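Local coordinates for TATA-binding protein (Sulfolobus acidocaldarius, PDB 1MP9) that probably binds the TATA box of archaeal promoters as a general transcription factor, so that RNA polymerase can begin transcription nearby, at residues Val13-Ile18 with Gln107-Ser112; Phe52-Pro57 with Val84-Lys89; Leu128-Tyr133 with Leu141-Asp146. All blocks are in the same frame, centred on the assembly; numbering follows the deposited sequence.

Contact 1: Val13-Ile18 with Gln107-Ser112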
loop_
_atom_site.group_PDB
_atom_site.type_symbol
_atom_site.label_atom_id
_atom_site.label_comp_id
_atom_site.label_asym_id
_atom_site.label_seq_id
_atom_site.Cartn_x
_atom_site.Cartn_y
_atom_site.Cartn_z
ATOM N N VAL A 13 -5.476 12.585 13.453
ATOM C CA VAL A 13 -6.083 11.906 12.330
ATOM C C VAL A 13 -7.014 12.853 11.577
ATOM O O VAL A 13 -7.768 13.588 12.197
ATOM C CB VAL A 13 -6.923 10.675 12.805
ATOM C CG1 VAL A 13 -7.669 10.048 11.598
ATOM C CG2 VAL A 13 -6.004 9.626 13.476
ATOM N N ASN A 14 -6.944 12.828 10.250
ATOM C CA ASN A 14 -7.812 13.645 9.416
ATOM C C ASN A 14 -8.447 12.768 8.334
ATOM O O ASN A 14 -7.734 12.037 7.641
ATOM C CB ASN A 14 -6.990 14.747 8.748
ATOM C CG ASN A 14 -7.855 15.757 8.042
ATOM O OD1 ASN A 14 -8.678 16.427 8.675
ATOM N ND2 ASN A 14 -7.681 15.885 6.726
ATOM N N ILE A 15 -9.769 12.820 8.183
ATOM C CA ILE A 15 -10.427 12.046 7.127
ATOM C C ILE A 15 -10.320 12.848 5.848
ATOM O O ILE A 15 -10.729 14.001 5.796
ATOM C CB ILE A 15 -11.870 11.788 7.440
ATOM C CG1 ILE A 15 -11.920 10.910 8.695
ATOM C CG2 ILE A 15 -12.572 11.091 6.214
ATOM C CD1 ILE A 15 -13.296 10.460 9.081
ATOM N N GLU A 16 -9.723 12.248 4.829
ATOM C CA GLU A 16 -9.543 12.915 3.545
ATOM C C GLU A 16 -10.702 12.617 2.598
ATOM O O GLU A 16 -11.067 13.454 1.792
ATOM C CB GLU A 16 -8.241 12.433 2.892
ATOM C CG GLU A 16 -6.963 12.701 3.716
ATOM C CD GLU A 16 -6.752 14.186 3.985
ATOM O OE1 GLU A 16 -7.392 15.001 3.302
ATOM O OE2 GLU A 16 -5.954 14.541 4.877
ATOM N N ASN A 17 -11.267 11.414 2.671
ATOM C CA ASN A 17 -12.340 11.070 1.762
ATOM C C ASN A 17 -13.054 9.812 2.196
ATOM O O ASN A 17 -12.470 8.922 2.804
ATOM C CB ASN A 17 -11.809 10.816 0.341
ATOM C CG ASN A 17 -12.931 10.644 -0.661
ATOM O OD1 ASN A 17 -13.913 11.376 -0.607
ATOM N ND2 ASN A 17 -12.787 9.704 -1.595
ATOM N N ILE A 18 -14.327 9.746 1.866
ATOM C CA ILE A 18 -15.109 8.565 2.177
ATOM C C ILE A 18 -15.758 8.117 0.867
ATOM O O ILE A 18 -16.266 8.949 0.111
ATOM C CB ILE A 18 -16.217 8.877 3.186
ATOM C CG1 ILE A 18 -15.600 9.299 4.525
ATOM C CG2 ILE A 18 -17.140 7.635 3.342
ATOM C CD1 ILE A 18 -16.603 9.790 5.521
ATOM N N GLN A 107 -17.786 2.046 1.798
ATOM C CA GLN A 107 -16.902 1.130 1.088
ATOM C C GLN A 107 -15.451 1.341 1.481
ATOM O O GLN A 107 -14.718 0.385 1.606
ATOM C CB GLN A 107 -17.033 1.299 -0.433
ATOM C CG GLN A 107 -18.433 1.005 -0.938
ATOM C CD GLN A 107 -18.905 -0.345 -0.454
ATOM O OE1 GLN A 107 -18.202 -1.329 -0.604
ATOM N NE2 GLN A 107 -20.092 -0.398 0.144
ATOM N N ASN A 108 -15.025 2.583 1.659
ATOM C CA ASN A 108 -13.636 2.824 2.052
ATOM C C ASN A 108 -13.513 4.219 2.632
ATOM O O ASN A 108 -14.256 5.117 2.256
ATOM C CB ASN A 108 -12.668 2.740 0.847
ATOM C CG ASN A 108 -11.184 2.916 1.262
ATOM O OD1 ASN A 108 -10.380 3.569 0.569
ATOM N ND2 ASN A 108 -10.821 2.310 2.352
ATOM N N ILE A 109 -12.570 4.372 3.552
ATOM C CA ILE A 109 -12.299 5.658 4.148
ATOM C C ILE A 109 -10.818 5.905 3.916
ATOM O O ILE A 109 -10.005 5.015 4.153
ATOM C CB ILE A 109 -12.561 5.640 5.654
ATOM C CG1 ILE A 109 -14.060 5.430 5.915
ATOM C CG2 ILE A 109 -12.080 6.971 6.272
ATOM C CD1 ILE A 109 -14.415 5.393 7.392
ATOM N N VAL A 110 -10.454 7.069 3.392
ATOM C CA VAL A 110 -9.032 7.340 3.222
ATOM C C VAL A 110 -8.755 8.446 4.225
ATOM O O VAL A 110 -9.465 9.450 4.260
ATOM C CB VAL A 110 -8.667 7.867 1.805
ATOM C CG1 VAL A 110 -7.138 8.255 1.796
ATOM C CG2 VAL A 110 -8.974 6.782 0.724
ATOM N N ALA A 111 -7.758 8.263 5.068
ATOM C CA ALA A 111 -7.438 9.300 6.051
ATOM C C ALA A 111 -5.976 9.552 6.050
ATOM O O ALA A 111 -5.194 8.739 5.534
ATOM C CB ALA A 111 -7.825 8.850 7.487
ATOM N N SER A 112 -5.595 10.685 6.626
ATOM C CA SER A 112 -4.183 10.977 6.782
ATOM C C SER A 112 -3.978 11.110 8.295
ATOM O O SER A 112 -4.954 11.185 9.078
ATOM C CB SER A 112 -3.773 12.280 6.096
ATOM O OG SER A 112 -4.522 13.378 6.585
#

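Contact 2: Phe52-Pro57 with Val84-Lys89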
loop_
_atom_site.group_PDB
_atom_site.type_symbol
_atom_site.label_atom_id
_atom_site.label_comp_id
_atom_site.label_asym_id
_atom_site.label_seq_id
_atom_site.Cartn_x
_atom_site.Cartn_y
_atom_site.Cartn_z
ATOM N N PHE A 52 -23.071 12.549 -11.496
ATOM C CA PHE A 52 -23.835 13.624 -10.885
ATOM C C PHE A 52 -22.878 14.364 -9.958
ATOM O O PHE A 52 -22.393 13.802 -8.999
ATOM C CB PHE A 52 -24.986 13.002 -10.096
ATOM C CG PHE A 52 -25.905 13.996 -9.450
ATOM C CD1 PHE A 52 -27.224 14.122 -9.878
ATOM C CD2 PHE A 52 -25.455 14.816 -8.410
ATOM C CE1 PHE A 52 -28.078 15.043 -9.284
ATOM C CE2 PHE A 52 -26.310 15.745 -7.810
ATOM C CZ PHE A 52 -27.616 15.858 -8.246
ATOM N N ARG A 53 -22.593 15.626 -10.248
ATOM C CA ARG A 53 -21.659 16.380 -9.418
ATOM C C ARG A 53 -22.353 17.436 -8.593
ATOM O O ARG A 53 -23.222 18.156 -9.087
ATOM C CB ARG A 53 -20.584 17.055 -10.284
ATOM C CG ARG A 53 -19.687 16.099 -11.048
ATOM C CD ARG A 53 -18.689 16.851 -11.930
ATOM N NE ARG A 53 -17.641 15.973 -12.446
ATOM C CZ ARG A 53 -17.664 15.373 -13.635
ATOM N NH1 ARG A 53 -18.690 15.548 -14.461
ATOM N NH2 ARG A 53 -16.654 14.593 -13.996
ATOM N N LEU A 54 -21.991 17.506 -7.317
ATOM C CA LEU A 54 -22.552 18.515 -6.438
ATOM C C LEU A 54 -21.414 19.469 -6.142
ATOM O O LEU A 54 -20.242 19.076 -6.111
ATOM C CB LEU A 54 -23.063 17.897 -5.147
ATOM C CG LEU A 54 -24.465 17.316 -5.276
ATOM C CD1 LEU A 54 -24.876 16.603 -4.003
ATOM C CD2 LEU A 54 -25.416 18.450 -5.580
ATOM N N GLU A 55 -21.751 20.730 -5.945
ATOM C CA GLU A 55 -20.725 21.706 -5.658
ATOM C C GLU A 55 -20.874 22.140 -4.216
ATOM O O GLU A 55 -21.978 22.144 -3.679
ATOM C CB GLU A 55 -20.868 22.897 -6.595
ATOM C CG GLU A 55 -19.563 23.597 -6.822
ATOM C CD GLU A 55 -18.451 22.616 -7.113
ATOM O OE1 GLU A 55 -18.613 21.785 -8.033
ATOM O OE2 GLU A 55 -17.413 22.674 -6.417
ATOM N N SER A 56 -19.754 22.472 -3.592
ATOM C CA SER A 56 -19.731 22.917 -2.196
ATOM C C SER A 56 -20.833 22.310 -1.318
ATOM O O SER A 56 -21.949 22.836 -1.255
ATOM C CB SER A 56 -19.846 24.440 -2.135
ATOM O OG SER A 56 -21.147 24.848 -2.524
ATOM N N PRO A 57 -20.526 21.204 -0.624
ATOM C CA PRO A 57 -19.199 20.590 -0.695
ATOM C C PRO A 57 -19.035 19.852 -2.026
ATOM O O PRO A 57 -20.020 19.487 -2.671
ATOM C CB PRO A 57 -19.183 19.667 0.520
ATOM C CG PRO A 57 -20.610 19.246 0.645
ATOM C CD PRO A 57 -21.387 20.512 0.354
ATOM N N VAL A 84 -25.993 12.684 0.382
ATOM C CA VAL A 84 -26.889 11.670 -0.156
ATOM C C VAL A 84 -28.319 12.209 -0.226
ATOM O O VAL A 84 -29.013 12.041 -1.240
ATOM C CB VAL A 84 -26.867 10.410 0.705
ATOM C CG1 VAL A 84 -28.005 9.489 0.307
ATOM C CG2 VAL A 84 -25.544 9.676 0.508
ATOM N N LYS A 85 -28.749 12.846 0.858
ATOM C CA LYS A 85 -30.094 13.425 0.909
ATOM C C LYS A 85 -30.226 14.470 -0.185
ATOM O O LYS A 85 -31.241 14.555 -0.875
ATOM C CB LYS A 85 -30.356 14.079 2.266
ATOM C CG LYS A 85 -30.499 13.098 3.406
ATOM C CD LYS A 85 -30.935 13.821 4.689
ATOM C CE LYS A 85 -31.071 12.843 5.879
ATOM N NZ LYS A 85 -31.623 13.488 7.146
ATOM N N ARG A 86 -29.186 15.271 -0.354
ATOM C CA ARG A 86 -29.238 16.298 -1.376
ATOM C C ARG A 86 -29.379 15.636 -2.743
ATOM O O ARG A 86 -30.225 16.031 -3.549
ATOM C CB ARG A 86 -27.977 17.162 -1.321
ATOM C CG ARG A 86 -28.073 18.400 -2.174
ATOM C CD ARG A 86 -26.811 19.264 -2.128
ATOM N NE ARG A 86 -26.997 20.440 -2.984
ATOM C CZ ARG A 86 -26.026 21.254 -3.390
ATOM N NH1 ARG A 86 -24.762 21.045 -3.025
ATOM N NH2 ARG A 86 -26.332 22.273 -4.183
ATOM N N ILE A 87 -28.582 14.599 -2.995
ATOM C CA ILE A 87 -28.651 13.924 -4.288
ATOM C C ILE A 87 -30.032 13.319 -4.525
ATOM O O ILE A 87 -30.647 13.533 -5.575
ATOM C CB ILE A 87 -27.586 12.803 -4.402
ATOM C CG1 ILE A 87 -26.187 13.415 -4.395
ATOM C CG2 ILE A 87 -27.801 11.991 -5.675
ATOM C CD1 ILE A 87 -25.061 12.414 -4.105
ATOM N N ILE A 88 -30.516 12.569 -3.543
ATOM C CA ILE A 88 -31.811 11.918 -3.664
ATOM C C ILE A 88 -32.930 12.928 -3.888
ATOM O O ILE A 88 -33.815 12.699 -4.706
ATOM C CB ILE A 88 -32.108 11.048 -2.416
ATOM C CG1 ILE A 88 -31.145 9.851 -2.391
ATOM C CG2 ILE A 88 -33.549 10.535 -2.459
ATOM C CD1 ILE A 88 -31.194 9.013 -1.115
ATOM N N LYS A 89 -32.876 14.056 -3.186
ATOM C CA LYS A 89 -33.904 15.084 -3.341
ATOM C C LYS A 89 -33.995 15.483 -4.820
ATOM O O LYS A 89 -35.083 15.513 -5.410
ATOM C CB LYS A 89 -33.571 16.313 -2.485
ATOM C CG LYS A 89 -34.741 17.293 -2.318
ATOM C CD LYS A 89 -34.421 18.470 -1.378
ATOM C CE LYS A 89 -35.685 19.310 -1.108
ATOM N NZ LYS A 89 -35.528 20.463 -0.151
HETATM O O HOH W 1 -24.431 22.427 -6.430
#

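Contact 3: Leu128-Tyr133 with Leu141-Asp146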
loop_
_atom_site.group_PDB
_atom_site.type_symbol
_atom_site.label_atom_id
_atom_site.label_comp_id
_atom_site.label_asym_id
_atom_site.label_seq_id
_atom_site.Cartn_x
_atom_site.Cartn_y
_atom_site.Cartn_z
ATOM N N LEU A 128 9.759 -4.382 11.779
ATOM C CA LEU A 128 8.326 -4.580 11.675
ATOM C C LEU A 128 8.201 -5.776 10.765
ATOM O O LEU A 128 9.150 -6.178 10.130
ATOM C CB LEU A 128 7.627 -3.405 10.971
ATOM C CG LEU A 128 7.437 -2.048 11.655
ATOM C CD1 LEU A 128 6.928 -1.003 10.645
ATOM C CD2 LEU A 128 6.464 -2.211 12.787
ATOM N N GLU A 129 7.013 -6.341 10.700
ATOM C CA GLU A 129 6.762 -7.443 9.787
ATOM C C GLU A 129 6.120 -6.814 8.548
ATOM O O GLU A 129 6.115 -5.583 8.393
ATOM C CB GLU A 129 5.784 -8.426 10.425
ATOM C CG GLU A 129 6.453 -9.566 11.188
ATOM C CD GLU A 129 7.239 -10.490 10.263
ATOM O OE1 GLU A 129 8.341 -10.098 9.819
ATOM O OE2 GLU A 129 6.745 -11.605 9.972
ATOM N N ASN A 130 5.565 -7.680 7.703
ATOM C CA ASN A 130 4.843 -7.364 6.457
ATOM C C ASN A 130 4.916 -5.977 5.849
ATOM O O ASN A 130 3.872 -5.302 5.682
ATOM C CB ASN A 130 3.349 -7.726 6.596
ATOM C CG ASN A 130 3.054 -8.608 7.799
ATOM O OD1 ASN A 130 2.329 -8.205 8.723
ATOM N ND2 ASN A 130 3.610 -9.810 7.801
ATOM N N ASN A 131 6.114 -5.559 5.433
ATOM C CA ASN A 131 6.221 -4.228 4.855
ATOM C C ASN A 131 7.163 -4.103 3.681
ATOM O O ASN A 131 7.995 -4.977 3.408
ATOM C CB ASN A 131 6.694 -3.242 5.926
ATOM C CG ASN A 131 8.181 -3.374 6.216
ATOM O OD1 ASN A 131 8.596 -4.056 7.166
ATOM N ND2 ASN A 131 8.998 -2.743 5.386
ATOM N N MET A 132 7.032 -2.971 3.004
ATOM C CA MET A 132 7.915 -2.625 1.915
ATOM C C MET A 132 8.601 -1.284 2.214
ATOM O O MET A 132 7.936 -0.297 2.547
ATOM C CB MET A 132 7.164 -2.447 0.583
ATOM C CG MET A 132 8.103 -1.893 -0.523
ATOM S SD MET A 132 7.247 -1.428 -2.058
ATOM C CE MET A 132 6.811 0.244 -1.769
ATOM N N TYR A 133 9.925 -1.268 2.131
ATOM C CA TYR A 133 10.652 -0.024 2.238
ATOM C C TYR A 133 11.734 -0.076 1.185
ATOM O O TYR A 133 12.812 -0.634 1.386
ATOM C CB TYR A 133 11.239 0.257 3.628
ATOM C CG TYR A 133 11.915 1.636 3.667
ATOM C CD1 TYR A 133 11.247 2.768 3.174
ATOM C CD2 TYR A 133 13.245 1.792 4.103
ATOM C CE1 TYR A 133 11.879 4.017 3.090
ATOM C CE2 TYR A 133 13.891 3.044 4.031
ATOM C CZ TYR A 133 13.200 4.143 3.516
ATOM O OH TYR A 133 13.809 5.369 3.374
ATOM N N LEU A 141 7.245 3.831 3.758
ATOM C CA LEU A 141 7.190 2.427 4.151
ATOM C C LEU A 141 5.715 2.026 4.005
ATOM O O LEU A 141 4.819 2.743 4.471
ATOM C CB LEU A 141 7.626 2.268 5.615
ATOM C CG LEU A 141 7.694 0.816 6.159
ATOM C CD1 LEU A 141 8.774 0.699 7.220
ATOM C CD2 LEU A 141 6.371 0.391 6.724
ATOM N N ILE A 142 5.450 0.908 3.351
ATOM C CA ILE A 142 4.080 0.481 3.185
ATOM C C ILE A 142 3.886 -0.707 4.108
ATOM O O ILE A 142 4.659 -1.666 4.086
ATOM C CB ILE A 142 3.785 0.081 1.708
ATOM C CG1 ILE A 142 4.017 1.293 0.806
ATOM C CG2 ILE A 142 2.331 -0.431 1.565
ATOM C CD1 ILE A 142 3.851 1.008 -0.695
ATOM N N TYR A 143 2.848 -0.629 4.921
ATOM C CA TYR A 143 2.554 -1.679 5.885
ATOM C C TYR A 143 1.124 -2.202 5.660
ATOM O O TYR A 143 0.147 -1.435 5.666
ATOM C CB TYR A 143 2.692 -1.107 7.303
ATOM C CG TYR A 143 2.526 -2.121 8.397
ATOM C CD1 TYR A 143 3.590 -2.932 8.775
ATOM C CD2 TYR A 143 1.307 -2.289 9.040
ATOM C CE1 TYR A 143 3.446 -3.899 9.781
ATOM C CE2 TYR A 143 1.141 -3.253 10.046
ATOM C CZ TYR A 143 2.222 -4.055 10.415
ATOM O OH TYR A 143 2.110 -4.991 11.423
ATOM N N ARG A 144 1.012 -3.491 5.401
ATOM C CA ARG A 144 -0.289 -4.116 5.187
ATOM C C ARG A 144 -0.687 -4.679 6.559
ATOM O O ARG A 144 -0.094 -5.657 7.053
ATOM C CB ARG A 144 -0.167 -5.238 4.154
ATOM C CG ARG A 144 -1.543 -5.861 3.815
ATOM C CD ARG A 144 -1.432 -6.886 2.700
ATOM N NE ARG A 144 -2.736 -7.492 2.369
ATOM C CZ ARG A 144 -3.070 -8.012 1.188
ATOM N NH1 ARG A 144 -2.216 -8.005 0.153
ATOM N NH2 ARG A 144 -4.266 -8.594 1.059
ATOM N N MET A 145 -1.672 -4.041 7.178
ATOM C CA MET A 145 -2.126 -4.415 8.522
ATOM C C MET A 145 -3.316 -5.347 8.427
ATOM O O MET A 145 -4.147 -5.202 7.523
ATOM C CB MET A 145 -2.530 -3.155 9.297
ATOM C CG MET A 145 -2.922 -3.375 10.780
ATOM S SD MET A 145 -3.050 -1.772 11.658
ATOM C CE MET A 145 -1.266 -1.591 12.176
ATOM N N ASP A 146 -3.386 -6.302 9.349
ATOM C CA ASP A 146 -4.485 -7.272 9.345
ATOM C C ASP A 146 -5.629 -6.847 10.248
ATOM O O ASP A 146 -6.780 -6.970 9.863
ATOM C CB ASP A 146 -3.964 -8.644 9.742
ATOM C CG ASP A 146 -3.053 -9.223 8.683
ATOM O OD1 ASP A 146 -2.226 -10.095 9.018
ATOM O OD2 ASP A 146 -3.172 -8.799 7.500
#

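Contact 1: Val13-Ile18 with Gln107-Ser112
Ser112 OG donates to Glu16 OE2 at 2.5 Å, a short hydrogen bond that uses the carboxylate's anti lone pair, the one away from OE1. The same OE2 accepts from Asn14 ND2 at 2.9 Å; this donor lies well above the carboxylate plane, 61° out of it. Glu16 reaches both partners because its chain bends at chi2 (-60°), which brings the carboxylate across to Ser112 and within reach of Asn14. Beneath these side chains runs an antiparallel ladder. Asn14 and Ser112 form a hydrogen-bonded pair, with Asn14 N on Ser112 O at 2.8 Å and Ser112 N on Asn14 O at 2.7 Å. One step on, Val110 O takes both Glu16 N (2.9 Å) and Asn17 N (3.1 Å), the signature of a classic beta bulge, before Val110 N returns to Asn17 O. Ile15, Ile18, Ile109 and Ala111 share one face, where Ile15 CG2 meets Ile109 CG2 at 4.1 Å and helix 168-184 covers Ile15 and Ala111. Asn14, Asn17, Val110 and Ser112 share the other; there Asn17 ND2 bonds Glu134 of the second subunit and Thr72. These strands join the two repeats at the middle of the TBP saddle, whose concave side binds DNA in relatives. Two donors on OE2 are consistent with an ionised Glu16 and would probably draw negative charge toward that oxygen.

Contact 2: Phe52-Pro57 with Val84-Lys89
Arg86 meets Leu54 and Glu55 because its CG stands anti to the backbone N (chi1 -169°) and the chain then runs extended from CG to NE, carrying the guanidinium off the helix and past the end of strand 52-54. Leu54 has its CG beside its own backbone N, and its two methyls divide the work. CD2 lies over one face of the guanidinium, 3.6 Å from Arg86 CZ and displaced from the centre of the group, while CD1 turns inward to Ile87 CG1. At 3.5 Å this CD1 and Ile87 CG1 are pressed closer than apolar carbons normally come, and the side chains cross at a slant. Ile87 CG1 also reaches Phe52 CE2 at 4.1 Å, where the side chains run past each other in opposite senses.

The polar part lies on the exposed side, at Glu55 and Arg86. Arg86 NH1 donates to Glu55 O at 3.1 Å with an N-H...O angle of 152°; the oxygen sits at the edge of the guanidinium, close to its plane, so the group is used twice, over a face and at the edge. A water accepts from Glu55 N and, weakly, from Arg86 NH2, adding a second link to the same backbone. Ser56 OG gives Glu55 O a further, weak bond.

The axes of the short segments 84-89 (part of helix 77-93) and 52-54 approach to 10.2 Å, with their directions 126° apart. Strand 50-54 is one of the two edge strands of the chain's sheet, and helix 77-93 lies across one face of that sheet, since Ile87 also touches Ser61 of strand 59-63 and Met69 and Val71 of strand 68-72. Ile59 packs on Leu54, and farther along the helix Thr90 and Leu91 close on Phe52.

Contact 3: Leu128-Tyr133 with Leu141-Asp146
Leu141, Ile142 and Tyr143 give up the most surface here, and each meets the 128-133 segment differently. Leu141 points its CG anti to its backbone N, which sends CD2 across to the CB of Asn131, 3.7 Å away, with the two side chains at about a right angle. The same methyl reaches Leu128 CD1 at 4.2 Å. With an alanine in place of Leu141, Leu128 CD1 would probably lose this methyl partner and a gap would be likely to open beside Asn131.

Ile142 carries the ladder. Met132 N bonds Ile142 O and Ile142 N bonds Met132 O, both at 2.9 Å and both in the carbonyl planes, which defines an antiparallel hydrogen-bonded pair. Above this pair the two side chains lie side by side and point the same way; the Met132 CE to Ile142 CD1 approach is so close that its exact spacing is doubtful.

Tyr143 pairs with Asn131 on the other face. Its CE1 meets Glu129 O at 3.4 Å, the oxygen lying near the ring plane, so the ring edge abuts the turn that precedes the strand. Leu128 CD1 comes to Tyr143 CD1 at 4.3 Å. Beyond the pair the ladder weakens: Arg144 N to Asn130 O is a long, weak bond of 3.4 Å, although nearly straight at 169°.

The hairpin forms one end of the sheet, strand 131-132 being outermost within the chain. Strand 150-154 continues it on the inner side, pairing with Leu141 and Tyr143 through the backbone. Helix 168-184 takes Leu128 through Lys181 and Leu182, helix 121-127 sets Ala125 against Asn131 and Tyr133, and on the Met132-Ile142 face the second subunit brings Thr163 and Leu153.

Contact 1 lies at the chain's centre and joins strands of the two repeats, whereas contacts 2 and 3 each stay within one repeat, on opposite sides of that centre and about 37 Å apart between centres. All three reach the same antiparallel sheet. Contacts 1 and 3 join neighbouring strands through backbone bonds, and both meet the second subunit; contact 2 packs a helix on an edge strand. Six of eleven touching residues are buried in contact 1 and five of ten in contact 3; contact 2, with three of six exposed, is the most open. Contact 1 adds a carboxylate network to its bulged ladder, contact 2 an exposed arginine that bonds a backbone carbonyl, contact 3 leucine and ring-edge contacts.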